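Local coordinates for protein fructokinase (Xylella fastidiosa Temecula1, PDB 3LJS) that probably phosphorylates fructose at the expense of ATP, as a sugar kinase of the PfkB (ribokinase-like) family, at residues F133-N138 with E147-G152; F165-R170 with D202-T207. All coordinates share one frame; numbering follows the deposited sequence.

Contact 1 of 2, residues F133-N138 with E147-G152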
loop_
_atom_site.group_PDB
_atom_site.type_symbol
_atom_site.label_atom_id
_atom_site.label_comp_id
_atom_site.label_asym_id
_atom_site.label_seq_id
_atom_site.Cartn_x
_atom_site.Cartn_y
_atom_site.Cartn_z
ATOM N N PHE B 133 22.731 19.850 5.163
ATOM C CA PHE B 133 22.118 18.836 4.301
ATOM C C PHE B 133 21.930 17.631 5.222
ATOM O O PHE B 133 22.906 17.072 5.729
ATOM C CB PHE B 133 23.057 18.459 3.146
ATOM C CG PHE B 133 22.512 17.384 2.225
ATOM C CD1 PHE B 133 21.771 17.723 1.098
ATOM C CD2 PHE B 133 22.765 16.035 2.477
ATOM C CE1 PHE B 133 21.290 16.739 0.227
ATOM C CE2 PHE B 133 22.289 15.035 1.612
ATOM C CZ PHE B 133 21.552 15.390 0.486
ATOM N N HIS B 134 20.687 17.235 5.455
ATOM C CA HIS B 134 20.421 16.105 6.340
ATOM C C HIS B 134 19.832 14.914 5.605
ATOM O O HIS B 134 18.913 15.069 4.805
ATOM C CB HIS B 134 19.467 16.517 7.470
ATOM C CG HIS B 134 19.197 15.415 8.452
ATOM N ND1 HIS B 134 18.039 14.662 8.433
ATOM C CD2 HIS B 134 19.965 14.899 9.435
ATOM C CE1 HIS B 134 18.112 13.728 9.364
ATOM N NE2 HIS B 134 19.270 13.848 9.988
ATOM N N ALA B 135 20.360 13.726 5.890
ATOM C CA ALA B 135 19.881 12.497 5.256
ATOM C C ALA B 135 19.869 11.339 6.252
ATOM O O ALA B 135 20.460 11.432 7.327
ATOM C CB ALA B 135 20.763 12.145 4.060
ATOM N N CYS B 136 19.186 10.257 5.882
ATOM C CA CYS B 136 19.070 9.057 6.712
ATOM C C CYS B 136 19.376 7.841 5.835
ATOM O O CYS B 136 19.453 7.976 4.619
ATOM C CB CYS B 136 17.658 8.962 7.297
ATOM S SG CYS B 136 17.277 10.326 8.455
ATOM N N SER B 137 19.544 6.662 6.431
ATOM C CA SER B 137 19.888 5.479 5.635
ATOM C C SER B 137 18.763 4.869 4.799
ATOM O O SER B 137 19.019 4.015 3.949
ATOM C CB SER B 137 20.501 4.385 6.525
ATOM O OG SER B 137 19.524 3.791 7.359
ATOM N N ASN B 138 17.525 5.297 5.018
ATOM C CA ASN B 138 16.423 4.735 4.243
ATOM C C ASN B 138 16.531 5.068 2.764
ATOM O O ASN B 138 16.007 4.339 1.921
ATOM C CB ASN B 138 15.082 5.199 4.806
ATOM C CG ASN B 138 14.842 4.665 6.199
ATOM O OD1 ASN B 138 15.014 3.469 6.451
ATOM N ND2 ASN B 138 14.453 5.547 7.120
ATOM N N GLU B 147 23.429 5.963 -4.236
ATOM C CA GLU B 147 24.392 6.792 -4.949
ATOM C C GLU B 147 23.901 8.234 -5.010
ATOM O O GLU B 147 24.694 9.170 -4.922
ATOM C CB GLU B 147 24.625 6.258 -6.368
ATOM C CG GLU B 147 25.431 7.210 -7.255
ATOM C CD GLU B 147 26.833 7.496 -6.725
ATOM O OE1 GLU B 147 27.450 8.477 -7.195
ATOM O OE2 GLU B 147 27.325 6.743 -5.854
ATOM N N VAL B 148 22.594 8.410 -5.169
ATOM C CA VAL B 148 22.004 9.747 -5.211
ATOM C C VAL B 148 22.223 10.434 -3.852
ATOM O O VAL B 148 22.562 11.622 -3.787
ATOM C CB VAL B 148 20.486 9.673 -5.519
ATOM C CG1 VAL B 148 19.837 11.032 -5.308
ATOM C CG2 VAL B 148 20.270 9.207 -6.968
ATOM N N THR B 149 22.048 9.679 -2.769
ATOM C CA THR B 149 22.237 10.233 -1.433
ATOM C C THR B 149 23.713 10.618 -1.232
ATOM O O THR B 149 24.013 11.702 -0.729
ATOM C CB THR B 149 21.798 9.225 -0.327
ATOM O OG1 THR B 149 20.442 8.813 -0.558
ATOM C CG2 THR B 149 21.874 9.871 1.060
ATOM N N PHE B 150 24.634 9.749 -1.643
ATOM C CA PHE B 150 26.052 10.051 -1.484
ATOM C C PHE B 150 26.425 11.300 -2.279
ATOM O O PHE B 150 27.146 12.163 -1.781
ATOM C CB PHE B 150 26.923 8.873 -1.935
ATOM C CG PHE B 150 26.650 7.586 -1.198
ATOM C CD1 PHE B 150 26.407 7.585 0.174
ATOM C CD2 PHE B 150 26.679 6.367 -1.872
ATOM C CE1 PHE B 150 26.198 6.387 0.869
ATOM C CE2 PHE B 150 26.472 5.161 -1.189
ATOM C CZ PHE B 150 26.233 5.172 0.182
ATOM N N GLU B 151 25.922 11.399 -3.510
ATOM C CA GLU B 151 26.206 12.547 -4.364
ATOM C C GLU B 151 25.667 13.822 -3.728
ATOM O O GLU B 151 26.298 14.878 -3.798
ATOM C CB GLU B 151 25.589 12.344 -5.754
ATOM C CG GLU B 151 25.870 13.457 -6.762
ATOM C CD GLU B 151 27.363 13.749 -6.960
ATOM O OE1 GLU B 151 28.200 12.845 -6.744
ATOM O OE2 GLU B 151 27.699 14.890 -7.352
ATOM N N GLY B 152 24.493 13.720 -3.112
ATOM C CA GLY B 152 23.924 14.876 -2.447
ATOM C C GLY B 152 24.815 15.314 -1.294
ATOM O O GLY B 152 25.033 16.510 -1.082
#

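Contact 2 of 2, residues F165-R170 with D202-T207. With PO4 (phosphate ion), chain C.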
loop_
_atom_site.group_PDB
_atom_site.type_symbol
_atom_site.label_atom_id
_atom_site.label_comp_id
_atom_site.label_asym_id
_atom_site.label_seq_id
_atom_site.Cartn_x
_atom_site.Cartn_y
_atom_site.Cartn_z
ATOM N N PHE B 165 24.003 13.213 9.199
ATOM C CA PHE B 165 23.542 11.874 8.862
ATOM C C PHE B 165 23.019 11.144 10.103
ATOM O O PHE B 165 23.772 10.856 11.030
ATOM C CB PHE B 165 24.701 11.096 8.208
ATOM C CG PHE B 165 24.346 9.694 7.769
ATOM C CD1 PHE B 165 23.141 9.426 7.132
ATOM C CD2 PHE B 165 25.252 8.648 7.949
ATOM C CE1 PHE B 165 22.839 8.135 6.678
ATOM C CE2 PHE B 165 24.961 7.355 7.498
ATOM C CZ PHE B 165 23.754 7.099 6.862
ATOM N N ASP B 166 21.716 10.881 10.124
ATOM C CA ASP B 166 21.093 10.155 11.231
ATOM C C ASP B 166 20.855 8.765 10.640
ATOM O O ASP B 166 19.985 8.593 9.787
ATOM C CB ASP B 166 19.762 10.812 11.622
ATOM C CG ASP B 166 19.086 10.125 12.804
ATOM O OD1 ASP B 166 17.987 10.573 13.198
ATOM O OD2 ASP B 166 19.643 9.142 13.343
ATOM N N LEU B 167 21.640 7.786 11.081
ATOM C CA LEU B 167 21.542 6.431 10.544
ATOM C C LEU B 167 20.097 5.994 10.362
ATOM O O LEU B 167 19.663 5.709 9.240
ATOM C CB LEU B 167 22.293 5.441 11.441
ATOM C CG LEU B 167 22.944 4.276 10.685
ATOM C CD1 LEU B 167 23.954 4.824 9.694
ATOM C CD2 LEU B 167 23.629 3.327 11.654
ATOM N N ASN B 168 19.349 5.940 11.460
ATOM C CA ASN B 168 17.947 5.557 11.383
ATOM C C ASN B 168 17.826 4.233 10.618
ATOM O O ASN B 168 16.974 4.076 9.740
ATOM C CB ASN B 168 17.178 6.662 10.659
ATOM C CG ASN B 168 15.729 6.714 11.055
ATOM O OD1 ASN B 168 14.853 6.233 10.330
ATOM N ND2 ASN B 168 15.460 7.294 12.220
ATOM N N PHE B 169 18.688 3.286 10.968
ATOM C CA PHE B 169 18.730 1.982 10.316
ATOM C C PHE B 169 17.491 1.116 10.554
ATOM O O PHE B 169 17.150 0.791 11.690
ATOM C CB PHE B 169 19.993 1.240 10.766
ATOM C CG PHE B 169 20.274 -0.022 10.002
ATOM C CD1 PHE B 169 20.039 -0.095 8.633
ATOM C CD2 PHE B 169 20.809 -1.133 10.651
ATOM C CE1 PHE B 169 20.333 -1.261 7.918
ATOM C CE2 PHE B 169 21.108 -2.303 9.948
ATOM C CZ PHE B 169 20.870 -2.368 8.581
ATOM N N ARG B 170 16.828 0.746 9.462
ATOM C CA ARG B 170 15.633 -0.089 9.516
ATOM C C ARG B 170 15.848 -1.277 8.576
ATOM O O ARG B 170 15.492 -1.223 7.395
ATOM C CB ARG B 170 14.414 0.722 9.082
ATOM C CG ARG B 170 14.147 1.942 9.957
ATOM C CD ARG B 170 13.703 1.542 11.356
ATOM N NE ARG B 170 13.416 2.705 12.195
ATOM C CZ ARG B 170 14.333 3.405 12.859
ATOM N NH1 ARG B 170 15.613 3.063 12.795
ATOM N NH2 ARG B 170 13.966 4.452 13.588
ATOM N N ASP B 202 26.439 -0.904 18.200
ATOM C CA ASP B 202 26.806 -2.299 18.423
ATOM C C ASP B 202 26.881 -3.022 17.085
ATOM O O ASP B 202 27.811 -3.788 16.833
ATOM C CB ASP B 202 25.782 -2.987 19.332
ATOM C CG ASP B 202 25.775 -2.414 20.736
ATOM O OD1 ASP B 202 26.873 -2.141 21.268
ATOM O OD2 ASP B 202 24.676 -2.247 21.315
ATOM N N TYR B 203 25.896 -2.770 16.230
ATOM C CA TYR B 203 25.851 -3.376 14.904
ATOM C C TYR B 203 27.136 -3.052 14.152
ATOM O O TYR B 203 27.791 -3.938 13.603
ATOM C CB TYR B 203 24.653 -2.833 14.117
ATOM C CG TYR B 203 24.699 -3.150 12.638
ATOM C CD1 TYR B 203 24.312 -4.401 12.155
ATOM C CD2 TYR B 203 25.166 -2.208 11.722
ATOM C CE1 TYR B 203 24.393 -4.704 10.795
ATOM C CE2 TYR B 203 25.252 -2.500 10.364
ATOM C CZ TYR B 203 24.866 -3.747 9.908
ATOM O OH TYR B 203 24.965 -4.037 8.568
ATOM N N LEU B 204 27.492 -1.770 14.132
ATOM C CA LEU B 204 28.695 -1.325 13.440
ATOM C C LEU B 204 29.958 -1.940 14.031
ATOM O O LEU B 204 30.892 -2.284 13.302
ATOM C CB LEU B 204 28.780 0.207 13.478
ATOM C CG LEU B 204 27.680 0.908 12.674
ATOM C CD1 LEU B 204 27.643 2.391 12.995
ATOM C CD2 LEU B 204 27.928 0.675 11.186
ATOM N N ALA B 205 29.987 -2.079 15.352
ATOM C CA ALA B 205 31.143 -2.665 16.021
ATOM C C ALA B 205 31.291 -4.112 15.562
ATOM O O ALA B 205 32.400 -4.588 15.312
ATOM C CB ALA B 205 30.965 -2.605 17.532
ATOM N N ASN B 206 30.163 -4.803 15.443
ATOM C CA ASN B 206 30.169 -6.191 15.012
ATOM C C ASN B 206 30.716 -6.327 13.596
ATOM O O ASN B 206 31.468 -7.255 13.308
ATOM C CB ASN B 206 28.757 -6.785 15.087
ATOM C CG ASN B 206 28.241 -6.889 16.514
ATOM O OD1 ASN B 206 28.934 -7.398 17.400
ATOM N ND2 ASN B 206 27.016 -6.419 16.742
ATOM N N THR B 207 30.354 -5.401 12.712
ATOM C CA THR B 207 30.835 -5.465 11.337
ATOM C C THR B 207 32.344 -5.271 11.292
ATOM O O THR B 207 32.985 -5.552 10.280
ATOM C CB THR B 207 30.194 -4.386 10.440
ATOM O OG1 THR B 207 30.765 -3.107 10.749
ATOM C CG2 THR B 207 28.689 -4.342 10.648
HETATM P P PO4 C . 11.592 7.578 12.526
HETATM O O1 PO4 C . 10.816 7.536 13.792
HETATM O O2 PO4 C . 12.923 8.187 12.781
HETATM O O3 PO4 C . 11.771 6.195 12.009
HETATM O O4 PO4 C . 10.858 8.392 11.522
#

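Contact 1 of 2, residues F133-N138 with E147-G152
Phe133 reaches from its strand to the backbone of Gly152 in the facing helix. From the strand, CB sets out toward the helix, and CG lies anti to the backbone N (chi1 178°), which carries the ring over to the helix. CD1 and CE1 come near Gly152 O, CE1 at 4.0 Å. CE2 touches the carbonyl carbon of Gly152 at 3.9 Å. At the tip, CZ makes the closest approach, 3.7 Å from Gly152 C. One face of the ring is thus laid against the last peptide group of 147-152, with Gly152 O 3.8 Å above the plane and over its centre. Gly152 has no side chain, which lets the ring lie directly on its backbone.

Two residues further along the strand, the methyl of Ala135 meets CG2 of Thr149 at 3.9 Å. Thr149 divides its two branches: the methyl, anti to the backbone N, faces the strand, whereas OG1 lies beside the backbone N and is hydrogen-bonded chiefly to Ser139 O, with Ile145 O as a second acceptor that would have to share the one proton. Thr149 and Val148 also touch Phe10 of the adjoining strand 6-10, so helix 143-158 spans two strands.

The strand and helix segments run nearly antiparallel, at 155°, with axes 9.8 Å apart at closest approach. This is the first half of a beta-alpha-beta crossover leading into strand 162-166. All four touching residues are buried, and the contact is van der Waals: methyl on methyl, and a flat aromatic face on a peptide group. The threonine hydroxyl is satisfied by backbone carbonyls of the loop before the helix and of the preceding helical turn.

Contact 2 of 2, residues F165-R170 with D202-T207
Phe169 and Tyr203 meet across this contact through a corner of one ring and the middle of the other. CE2 of Phe169 sits over the centre of the Tyr203 ring, 4.0 Å from Tyr203 CZ. The planes are inclined at 44°, a geometry between stacking and edge-to-face. With CG anti to the backbone N (chi1 167°), the Tyr203 ring swings out from the helix to meet Phe169, and the two side chains cross at about a right angle. The opposite face of the tyrosine is touched near its rim by the methyl CG2 of Thr207, one helical turn on. Thr207 OG1 is itself bonded to Leu204 O, at 2.7 Å. Pro180 touches both aromatic residues, and Trp174 packs edge-to-face with Phe169.

Beside the aromatic pair, the buried leucines touch more lightly, Leu167 CD2 being 4.3 Å from Leu204 CD1.

The other side of the loop is polar and more open to solvent, Arg170 being exposed and Asn168 partly so. There both residues turn to a phosphate ion, probably from the crystallisation liquor. Asn168 ND2 gives it a good bond, 2.7 Å to O2, whereas the bond from Arg170 NH2 to phosphate O3, at 3.2 Å, is weak. The arginine folds back through a bend at chi2. Its NH1 donates to Phe169 O from above the carbonyl plane, and Asn168 OD1 lies over one face of the guanidinium.

Arg170 contributes to the ATP site of this protein, which is empty of nucleotide here. The loop following strand 162-166 therefore has an apolar back packed on helix 198-207 and a polar front facing the site, an organisation in keeping with the ribokinase fold, whose nucleotide site lies along the C-terminal ends of the central strands.

How the contacts relate
Contact 1 closes before contact 2 opens, and their centres lie 15 Å apart. Helix 143-158, used by contact 1, leads directly into strand 162-166, used by contact 2; that strand pairs in parallel with strand 130-136 in the nine-stranded central sheet. The two contacts touch where these neighbours end: Ala135 O lies 3.1 Å from Asp166 N, and Ser137 OG lies 2.7 Å from Leu167 O, both probable hydrogen bonds. Contact 1 thus belongs to the buried layer of helix on sheet, whereas contact 2 lies at the strand's C-terminal end and its loop, where Arg170 serves the ATP site, so core and site are joined through adjacent strands.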